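Local coordinates for protein Dot/Icm T4SS effector (Legionella pneumophila, PDB 6VVE) that is an effector kinase that the bacterium delivers through its Dot/Icm secretion system and that host inositol hexakisphosphate activates, at residues R102-I113 with L130-V141. Sequence-based numbering, arbitrary orientation.
Sequences REFYEEINLHII and LGLWNIKNEENV. With IHP (inositol hexakisphosphate), chain B.
Tyr-105 brings CD1 over one face of the Trp-133 indole, Tyr-105 CD1 to Trp-133 CD2 3.5 Å, the phenol plane tilted 48° to the five-membered ring. Trp-133 meets Ile-108 CG2 at its edge. Val-141 CG1 sits squarely over one face of the phenol, while CD2 of Phe-104 covers the opposite face. Ile-135 CG2 packs on Tyr-105 CB; at the other end Ile-113 CG1 rests against Leu-132 CD2, and Ile-112 CG2 meets Leu-130 CB at 3.9 Å. Between these apolar patches, the amide of Asn-109 grips the backbone of Trp-133 twice: OD1 takes the N-H of Trp-133 N almost straight at 2.8 Å, and ND2 gives to Trp-133 O at 2.9 Å, on a lone pair. With ND2 also bonded to Tyr-18 O, the amide is fixed in rotation. At the polar edge Arg-102 CG packs on Ile-135 CD1 (3.7 Å), and Glu-138, bent at chi2 (57°), turns its carboxylate to the helix start, OE1 3.4 Å from Arg-102 CB. Pointing away from the helix, Asn-134 and, just beyond the strand, Lys-136 bind inositol hexakisphosphate. Helix 102-121, following strand 91-96 as αC does in protein kinases, runs roughly antiparallel to strand 132-134, the sheet's edge strand, paired with 142-146.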
ATOM      1  N   ARG A 102      -1.949 -18.566 -15.260  1.00 25.67           N
ATOM      2  CA  ARG A 102      -3.001 -17.553 -15.230  1.00 26.35           C
ATOM      3  C   ARG A 102      -3.663 -17.484 -13.861  1.00 22.25           C
ATOM      4  O   ARG A 102      -3.897 -16.392 -13.329  1.00 18.04           O
ATOM      5  CB  ARG A 102      -4.034 -17.857 -16.316  1.00 32.03           C
ATOM      6  CG  ARG A 102      -5.361 -17.144 -16.157  1.00 39.78           C
ATOM      7  CD  ARG A 102      -6.323 -17.537 -17.283  1.00 49.89           C
ATOM      8  NE  ARG A 102      -5.777 -17.215 -18.600  1.00 55.86           N
ATOM      9  CZ  ARG A 102      -6.359 -17.530 -19.753  1.00 60.42           C
ATOM     10  NH1 ARG A 102      -7.514 -18.185 -19.760  1.00 61.73           N
ATOM     11  NH2 ARG A 102      -5.783 -17.195 -20.901  1.00 63.17           N
ATOM     12  N   GLU A 103      -3.968 -18.644 -13.270  1.00 26.77           N
ATOM     13  CA  GLU A 103      -4.661 -18.659 -11.986  1.00 28.26           C
ATOM     14  C   GLU A 103      -3.861 -17.953 -10.900  1.00 24.98           C
ATOM     15  O   GLU A 103      -4.442 -17.441  -9.938  1.00 20.81           O
ATOM     16  CB  GLU A 103      -4.960 -20.102 -11.570  1.00 37.18           C
ATOM     17  CG  GLU A 103      -5.958 -20.833 -12.472  1.00 44.37           C
ATOM     18  CD  GLU A 103      -5.355 -21.262 -13.803  1.00 50.41           C
ATOM     19  OE1 GLU A 103      -4.107 -21.283 -13.922  1.00 51.64           O
ATOM     20  OE2 GLU A 103      -6.131 -21.570 -14.734  1.00 52.41           O
ATOM     21  N   PHE A 104      -2.534 -17.915 -11.032  1.00 23.33           N
ATOM     22  CA  PHE A 104      -1.711 -17.209 -10.058  1.00 22.02           C
ATOM     23  C   PHE A 104      -2.004 -15.716 -10.081  1.00 21.35           C
ATOM     24  O   PHE A 104      -2.124 -15.083  -9.023  1.00 15.00           O
ATOM     25  CB  PHE A 104      -0.232 -17.475 -10.341  1.00 27.72           C
ATOM     26  CG  PHE A 104       0.707 -16.686  -9.474  1.00 29.10           C
ATOM     27  CD1 PHE A 104       1.044 -17.132  -8.209  1.00 30.31           C
ATOM     28  CD2 PHE A 104       1.261 -15.504  -9.932  1.00 30.36           C
ATOM     29  CE1 PHE A 104       1.909 -16.410  -7.414  1.00 29.86           C
ATOM     30  CE2 PHE A 104       2.125 -14.777  -9.140  1.00 30.74           C
ATOM     31  CZ  PHE A 104       2.452 -15.232  -7.881  1.00 30.49           C
ATOM     32  N   TYR A 105      -2.129 -15.138 -11.277  1.00 17.80           N
ATOM     33  CA  TYR A 105      -2.426 -13.714 -11.383  1.00 19.19           C
ATOM     34  C   TYR A 105      -3.886 -13.419 -11.064  1.00 16.83           C
ATOM     35  O   TYR A 105      -4.193 -12.385 -10.459  1.00 17.05           O
ATOM     36  CB  TYR A 105      -2.074 -13.209 -12.782  1.00 21.79           C
ATOM     37  CG  TYR A 105      -0.605 -13.318 -13.110  1.00 27.92           C
ATOM     38  CD1 TYR A 105       0.312 -12.422 -12.578  1.00 30.50           C
ATOM     39  CD2 TYR A 105      -0.133 -14.311 -13.961  1.00 30.82           C
ATOM     40  CE1 TYR A 105       1.662 -12.515 -12.876  1.00 32.69           C
ATOM     41  CE2 TYR A 105       1.213 -14.413 -14.265  1.00 33.00           C
ATOM     42  CZ  TYR A 105       2.106 -13.511 -13.721  1.00 32.50           C
ATOM     43  OH  TYR A 105       3.447 -13.603 -14.015  1.00 31.59           O
ATOM     44  N   GLU A 106      -4.798 -14.311 -11.464  1.00 19.12           N
ATOM     45  CA  GLU A 106      -6.207 -14.124 -11.132  1.00 17.85           C
ATOM     46  C   GLU A 106      -6.407 -14.024  -9.623  1.00 18.00           C
ATOM     47  O   GLU A 106      -7.205 -13.204  -9.147  1.00 13.67           O
ATOM     48  CB  GLU A 106      -7.040 -15.272 -11.700  1.00 20.18           C
ATOM     49  CG  GLU A 106      -7.111 -15.280 -13.218  1.00 23.34           C
ATOM     50  CD  GLU A 106      -7.905 -16.451 -13.760  1.00 24.96           C
ATOM     51  OE1 GLU A 106      -8.119 -17.433 -13.014  1.00 24.52           O
ATOM     52  OE2 GLU A 106      -8.318 -16.385 -14.935  1.00 24.59           O
ATOM     53  N   GLU A 107      -5.691 -14.852  -8.854  1.00 16.82           N
ATOM     54  CA  GLU A 107      -5.827 -14.815  -7.402  1.00 20.90           C
ATOM     55  C   GLU A 107      -5.293 -13.505  -6.836  1.00 16.11           C
ATOM     56  O   GLU A 107      -5.914 -12.901  -5.951  1.00 11.64           O
ATOM     57  CB  GLU A 107      -5.105 -16.008  -6.777  1.00 28.69           C
ATOM     58  CG  GLU A 107      -5.362 -16.191  -5.294  1.00 31.05           C
ATOM     59  CD  GLU A 107      -6.813 -16.537  -4.991  1.00 32.80           C
ATOM     60  OE1 GLU A 107      -7.530 -16.954  -5.922  1.00 34.49           O
ATOM     61  OE2 GLU A 107      -7.233 -16.385  -3.822  1.00 33.76           O
ATOM     62  N   ILE A 108      -4.135 -13.055  -7.323  1.00 12.85           N
ATOM     63  CA  ILE A 108      -3.613 -11.762  -6.898  1.00 13.27           C
ATOM     64  C   ILE A 108      -4.614 -10.660  -7.214  1.00 10.59           C
ATOM     65  O   ILE A 108      -4.873  -9.786  -6.381  1.00  9.86           O
ATOM     66  CB  ILE A 108      -2.246 -11.492  -7.560  1.00 16.79           C
ATOM     67  CG1 ILE A 108      -1.182 -12.410  -6.960  1.00 22.18           C
ATOM     68  CG2 ILE A 108      -1.855 -10.032  -7.391  1.00 13.98           C
ATOM     69  CD1 ILE A 108       0.112 -12.429  -7.733  1.00 26.64           C
ATOM     70  N   ASN A 109      -5.180 -10.678  -8.425  1.00 11.23           N
ATOM     71  CA  ASN A 109      -6.141  -9.652  -8.814  1.00 12.79           C
ATOM     72  C   ASN A 109      -7.328  -9.614  -7.864  1.00 11.26           C
ATOM     73  O   ASN A 109      -7.773  -8.535  -7.458  1.00 10.16           O
ATOM     74  CB  ASN A 109      -6.623  -9.891 -10.247  1.00 12.80           C
ATOM     75  CG  ASN A 109      -5.603  -9.450 -11.295  1.00 13.06           C
ATOM     76  OD1 ASN A 109      -4.606  -8.803 -10.985  1.00 12.88           O
ATOM     77  ND2 ASN A 109      -5.861  -9.803 -12.542  1.00 13.83           N
ATOM     78  N   LEU A 110      -7.855 -10.781  -7.498  1.00 15.68           N
ATOM     79  CA  LEU A 110      -8.977 -10.819  -6.568  1.00 14.69           C
ATOM     80  C   LEU A 110      -8.608 -10.177  -5.233  1.00 12.39           C
ATOM     81  O   LEU A 110      -9.401  -9.427  -4.653  1.00 10.58           O
ATOM     82  CB  LEU A 110      -9.435 -12.266  -6.363  1.00 25.59           C
ATOM     83  CG  LEU A 110     -10.810 -12.459  -5.723  1.00 35.41           C
ATOM     84  CD1 LEU A 110     -11.435 -13.774  -6.193  1.00 44.09           C
ATOM     85  CD2 LEU A 110     -10.724 -12.430  -4.218  1.00 32.19           C
ATOM     86  N   HIS A 111      -7.411 -10.460  -4.728  1.00 14.86           N
ATOM     87  CA  HIS A 111      -6.998  -9.873  -3.458  1.00 14.70           C
ATOM     88  C   HIS A 111      -6.747  -8.381  -3.595  1.00 11.53           C
ATOM     89  O   HIS A 111      -7.066  -7.610  -2.680  1.00 12.24           O
ATOM     90  CB  HIS A 111      -5.755 -10.589  -2.927  1.00 16.91           C
ATOM     91  CG  HIS A 111      -6.051 -11.907  -2.284  1.00 18.87           C
ATOM     92  ND1 HIS A 111      -6.318 -12.035  -0.937  1.00 20.38           N
ATOM     93  CD2 HIS A 111      -6.143 -13.150  -2.807  1.00 19.83           C
ATOM     94  CE1 HIS A 111      -6.553 -13.305  -0.659  1.00 20.95           C
ATOM     95  NE2 HIS A 111      -6.453 -14.002  -1.776  1.00 19.43           N
ATOM     96  N   ILE A 112      -6.194  -7.952  -4.738  1.00 13.15           N
ATOM     97  CA  ILE A 112      -5.972  -6.526  -4.957  1.00 12.13           C
ATOM     98  C   ILE A 112      -7.301  -5.778  -4.988  1.00  9.64           C
ATOM     99  O   ILE A 112      -7.428  -4.684  -4.424  1.00  9.94           O
ATOM    100  CB  ILE A 112      -5.166  -6.292  -6.247  1.00 14.88           C
ATOM    101  CG1 ILE A 112      -3.716  -6.745  -6.041  1.00 19.11           C
ATOM    102  CG2 ILE A 112      -5.241  -4.834  -6.654  1.00 15.81           C
ATOM    103  CD1 ILE A 112      -2.818  -6.538  -7.260  1.00 20.72           C
ATOM    104  N   ILE A 113      -8.310  -6.351  -5.650  1.00 12.40           N
ATOM    105  CA  ILE A 113      -9.621  -5.712  -5.701  1.00 11.46           C
ATOM    106  C   ILE A 113     -10.183  -5.564  -4.292  1.00 11.54           C
ATOM    107  O   ILE A 113     -10.654  -4.491  -3.899  1.00 12.26           O
ATOM    108  CB  ILE A 113     -10.572  -6.508  -6.611  1.00 11.21           C
ATOM    109  CG1 ILE A 113     -10.119  -6.433  -8.068  1.00 11.43           C
ATOM    110  CG2 ILE A 113     -11.991  -5.994  -6.454  1.00 12.01           C
ATOM    111  CD1 ILE A 113     -10.701  -7.501  -8.953  1.00 14.91           C
ATOM    112  N   LEU A 130      -2.521   0.685  -6.729  1.00 11.47           N
ATOM    113  CA  LEU A 130      -2.862  -0.694  -7.049  1.00 11.45           C
ATOM    114  C   LEU A 130      -3.258  -0.804  -8.524  1.00 13.52           C
ATOM    115  O   LEU A 130      -3.409   0.199  -9.236  1.00 15.17           O
ATOM    116  CB  LEU A 130      -3.988  -1.197  -6.147  1.00 13.11           C
ATOM    117  CG  LEU A 130      -3.597  -1.422  -4.684  1.00 11.91           C
ATOM    118  CD1 LEU A 130      -4.815  -1.778  -3.833  1.00 13.20           C
ATOM    119  CD2 LEU A 130      -2.549  -2.520  -4.582  1.00 11.91           C
ATOM    120  N   GLY A 131      -3.429  -2.040  -8.975  1.00 12.54           N
ATOM    121  CA  GLY A 131      -3.713  -2.291 -10.375  1.00 11.24           C
ATOM    122  C   GLY A 131      -4.111  -3.733 -10.564  1.00 14.11           C
ATOM    123  O   GLY A 131      -4.394  -4.440  -9.599  1.00 13.82           O
ATOM    124  N   LEU A 132      -4.126  -4.166 -11.825  1.00 15.24           N
ATOM    125  CA  LEU A 132      -4.567  -5.515 -12.156  1.00 16.15           C
ATOM    126  C   LEU A 132      -3.663  -6.120 -13.221  1.00 17.93           C
ATOM    127  O   LEU A 132      -3.126  -5.415 -14.084  1.00 17.04           O
ATOM    128  CB  LEU A 132      -6.018  -5.527 -12.654  1.00 12.88           C
ATOM    129  CG  LEU A 132      -7.056  -4.944 -11.700  1.00 19.20           C
ATOM    130  CD1 LEU A 132      -8.407  -4.816 -12.405  1.00 12.25           C
ATOM    131  CD2 LEU A 132      -7.175  -5.795 -10.451  1.00 15.27           C
ATOM    132  N   TRP A 133      -3.508  -7.441 -13.149  1.00 12.34           N
ATOM    133  CA  TRP A 133      -2.724  -8.190 -14.116  1.00 20.02           C
ATOM    134  C   TRP A 133      -3.623  -8.564 -15.290  1.00 17.28           C
ATOM    135  O   TRP A 133      -4.645  -9.238 -15.107  1.00 14.18           O
ATOM    136  CB  TRP A 133      -2.134  -9.444 -13.475  1.00 13.62           C
ATOM    137  CG  TRP A 133      -1.028  -9.174 -12.514  1.00 13.18           C
ATOM    138  CD1 TRP A 133      -1.121  -9.108 -11.153  1.00 12.25           C
ATOM    139  CD2 TRP A 133       0.346  -8.931 -12.838  1.00 13.80           C
ATOM    140  NE1 TRP A 133       0.116  -8.841 -10.612  1.00 12.21           N
ATOM    141  CE2 TRP A 133       1.034  -8.733 -11.623  1.00 13.17           C
ATOM    142  CE3 TRP A 133       1.061  -8.867 -14.033  1.00 24.81           C
ATOM    143  CZ2 TRP A 133       2.399  -8.468 -11.573  1.00 13.67           C
ATOM    144  CZ3 TRP A 133       2.423  -8.611 -13.979  1.00 25.93           C
ATOM    145  CH2 TRP A 133       3.075  -8.414 -12.757  1.00 25.92           C
ATOM    146  N   ASN A 134      -3.243  -8.125 -16.484  1.00 21.99           N
ATOM    147  CA  ASN A 134      -3.954  -8.497 -17.699  1.00 20.43           C
ATOM    148  C   ASN A 134      -3.474  -9.870 -18.149  1.00 19.36           C
ATOM    149  O   ASN A 134      -2.267 -10.088 -18.334  1.00 17.84           O
ATOM    150  CB  ASN A 134      -3.721  -7.456 -18.790  1.00 20.53           C
ATOM    151  CG  ASN A 134      -4.659  -7.636 -19.969  1.00 23.33           C
ATOM    152  OD1 ASN A 134      -4.576  -8.626 -20.703  1.00 18.87           O
ATOM    153  ND2 ASN A 134      -5.556  -6.674 -20.160  1.00 20.16           N
ATOM    154  N   ILE A 135      -4.417 -10.793 -18.333  1.00 17.55           N
ATOM    155  CA  ILE A 135      -4.069 -12.190 -18.554  1.00 18.63           C
ATOM    156  C   ILE A 135      -4.778 -12.767 -19.771  1.00 19.92           C
ATOM    157  O   ILE A 135      -4.887 -13.993 -19.912  1.00 20.87           O
ATOM    158  CB  ILE A 135      -4.405 -13.024 -17.297  1.00 35.85           C
ATOM    159  CG1 ILE A 135      -5.918 -12.972 -17.042  1.00 38.67           C
ATOM    160  CG2 ILE A 135      -3.637 -12.512 -16.101  1.00 34.72           C
ATOM    161  CD1 ILE A 135      -6.352 -13.632 -15.764  1.00 41.69           C
ATOM    162  N   LYS A 136      -5.258 -11.900 -20.663  1.00 20.13           N
ATOM    163  CA  LYS A 136      -5.953 -12.408 -21.845  1.00 26.82           C
ATOM    164  C   LYS A 136      -4.997 -13.195 -22.738  1.00 27.14           C
ATOM    165  O   LYS A 136      -5.426 -14.070 -23.493  1.00 28.86           O
ATOM    166  CB  LYS A 136      -6.612 -11.266 -22.618  1.00 29.12           C
ATOM    167  CG  LYS A 136      -5.667 -10.244 -23.233  1.00 28.18           C
ATOM    168  CD  LYS A 136      -6.441  -8.983 -23.605  1.00 26.20           C
ATOM    169  CE  LYS A 136      -5.550  -7.957 -24.293  1.00 25.92           C
ATOM    170  NZ  LYS A 136      -6.300  -6.716 -24.647  1.00 25.42           N
ATOM    171  N   ASN A 137      -3.697 -12.901 -22.667  1.00 23.31           N
ATOM    172  CA  ASN A 137      -2.647 -13.746 -23.238  1.00 24.99           C
ATOM    173  C   ASN A 137      -1.801 -14.251 -22.071  1.00 24.49           C
ATOM    174  O   ASN A 137      -1.086 -13.466 -21.434  1.00 23.57           O
ATOM    175  CB  ASN A 137      -1.789 -12.981 -24.247  1.00 26.06           C
ATOM    176  CG  ASN A 137      -0.739 -13.864 -24.914  1.00 28.13           C
ATOM    177  OD1 ASN A 137      -0.279 -14.853 -24.337  1.00 28.51           O
ATOM    178  ND2 ASN A 137      -0.352 -13.505 -26.135  1.00 30.58           N
ATOM    179  N   GLU A 138      -1.884 -15.554 -21.784  1.00 29.48           N
ATOM    180  CA  GLU A 138      -1.166 -16.120 -20.646  1.00 40.56           C
ATOM    181  C   GLU A 138       0.346 -15.997 -20.797  1.00 48.88           C
ATOM    182  O   GLU A 138       1.067 -16.067 -19.797  1.00 25.43           O
ATOM    183  CB  GLU A 138      -1.576 -17.586 -20.458  1.00 45.03           C
ATOM    184  CG  GLU A 138      -0.645 -18.419 -19.581  1.00 51.11           C
ATOM    185  CD  GLU A 138      -0.456 -17.850 -18.186  1.00 60.16           C
ATOM    186  OE1 GLU A 138      -1.173 -16.892 -17.823  1.00 63.25           O
ATOM    187  OE2 GLU A 138       0.422 -18.356 -17.452  1.00 65.57           O
ATOM    188  N   GLU A 139       0.842 -15.807 -22.014  1.00 27.40           N
ATOM    189  CA  GLU A 139       2.271 -15.642 -22.248  1.00 28.59           C
ATOM    190  C   GLU A 139       2.681 -14.183 -22.410  1.00 27.79           C
ATOM    191  O   GLU A 139       3.876 -13.904 -22.590  1.00 28.78           O
ATOM    192  CB  GLU A 139       2.704 -16.440 -23.484  1.00 31.22           C
ATOM    193  CG  GLU A 139       2.901 -17.927 -23.227  1.00 47.13           C
ATOM    194  CD  GLU A 139       1.609 -18.647 -22.893  1.00 45.11           C
ATOM    195  OE1 GLU A 139       0.613 -18.469 -23.631  1.00 45.09           O
ATOM    196  OE2 GLU A 139       1.586 -19.385 -21.884  1.00 44.74           O
ATOM    197  N   ASN A 140       1.730 -13.252 -22.350  1.00 26.23           N
ATOM    198  CA  ASN A 140       2.010 -11.824 -22.458  1.00 25.54           C
ATOM    199  C   ASN A 140       1.262 -11.088 -21.341  1.00 23.27           C
ATOM    200  O   ASN A 140       0.367 -10.280 -21.577  1.00 23.70           O
ATOM    201  CB  ASN A 140       1.614 -11.290 -23.833  1.00 26.59           C
ATOM    202  CG  ASN A 140       2.106  -9.874 -24.074  1.00 31.76           C
ATOM    203  OD1 ASN A 140       3.210  -9.512 -23.669  1.00 31.14           O
ATOM    204  ND2 ASN A 140       1.287  -9.065 -24.729  1.00 29.24           N
ATOM    205  N   VAL A 141       1.645 -11.378 -20.111  1.00 22.34           N
ATOM    206  CA  VAL A 141       0.977 -10.854 -18.927  1.00 26.30           C
ATOM    207  C   VAL A 141       1.644  -9.551 -18.520  1.00 22.40           C
ATOM    208  O   VAL A 141       2.865  -9.401 -18.628  1.00 24.33           O
ATOM    209  CB  VAL A 141       1.014 -11.888 -17.785  1.00 28.90           C
ATOM    210  CG1 VAL A 141       0.340 -11.336 -16.537  1.00 29.39           C
ATOM    211  CG2 VAL A 141       0.354 -13.189 -18.229  1.00 30.65           C
TER
HETATM  212  C1  IHP B 401      -6.519  -0.184 -24.089  1.00 24.64           C
HETATM  213  C2  IHP B 401      -6.674  -0.492 -25.588  1.00 28.61           C
HETATM  214  C3  IHP B 401      -6.645  -1.999 -25.854  1.00 26.08           C
HETATM  215  C4  IHP B 401      -7.728  -2.717 -25.038  1.00 28.12           C
HETATM  216  C5  IHP B 401      -7.486  -2.492 -23.533  1.00 22.97           C
HETATM  217  C6  IHP B 401      -7.448  -1.005 -23.183  1.00 22.55           C
HETATM  218  O11 IHP B 401      -6.825   1.181 -23.872  1.00 23.18           O
HETATM  219  P1  IHP B 401      -5.609   2.213 -23.517  1.00 24.16           P
HETATM  220  O21 IHP B 401      -6.033   3.116 -22.385  1.00 21.42           O
HETATM  221  O31 IHP B 401      -4.370   1.438 -23.136  1.00 21.95           O
HETATM  222  O41 IHP B 401      -5.302   3.061 -24.749  1.00 24.01           O
HETATM  223  O12 IHP B 401      -5.605   0.127 -26.262  1.00 37.79           O
HETATM  224  P2  IHP B 401      -5.940   1.102 -27.552  1.00 43.36           P
HETATM  225  O22 IHP B 401      -7.427   1.319 -27.657  1.00 46.93           O
HETATM  226  O32 IHP B 401      -5.254   2.424 -27.352  1.00 47.26           O
HETATM  227  O42 IHP B 401      -5.435   0.439 -28.806  1.00 46.54           O
HETATM  228  O13 IHP B 401      -5.397  -2.486 -25.452  1.00 25.84           O
HETATM  229  P3  IHP B 401      -4.569  -3.536 -26.404  1.00 24.91           P
HETATM  230  O23 IHP B 401      -5.204  -3.593 -27.784  1.00 24.95           O
HETATM  231  O33 IHP B 401      -3.129  -3.052 -26.518  1.00 23.35           O
HETATM  232  O43 IHP B 401      -4.576  -4.917 -25.785  1.00 26.03           O
HETATM  233  O14 IHP B 401      -7.698  -4.083 -25.314  1.00 37.42           O
HETATM  234  P4  IHP B 401      -9.130  -4.810 -25.684  1.00 44.96           P
HETATM  235  O24 IHP B 401      -9.710  -4.202 -26.934  1.00 48.19           O
HETATM  236  O34 IHP B 401     -10.106  -4.582 -24.542  1.00 49.68           O
HETATM  237  O44 IHP B 401      -8.912  -6.289 -25.894  1.00 48.14           O
HETATM  238  O15 IHP B 401      -8.514  -3.092 -22.808  1.00 23.75           O
HETATM  239  P5  IHP B 401      -8.175  -4.405 -21.888  1.00 24.01           P
HETATM  240  O25 IHP B 401      -9.375  -5.329 -21.873  1.00 21.69           O
HETATM  241  O35 IHP B 401      -6.988  -5.145 -22.445  1.00 21.55           O
HETATM  242  O45 IHP B 401      -7.863  -3.943 -20.481  1.00 22.94           O
HETATM  243  O16 IHP B 401      -6.984  -0.864 -21.856  1.00 24.86           O
HETATM  244  P6  IHP B 401      -8.026  -0.347 -20.688  1.00 24.64           P
HETATM  245  O26 IHP B 401      -7.398   0.789 -19.910  1.00 23.73           O
HETATM  246  O36 IHP B 401      -9.313   0.124 -21.319  1.00 21.17           O
HETATM  247  O46 IHP B 401      -8.316  -1.511 -19.762  1.00 23.47           O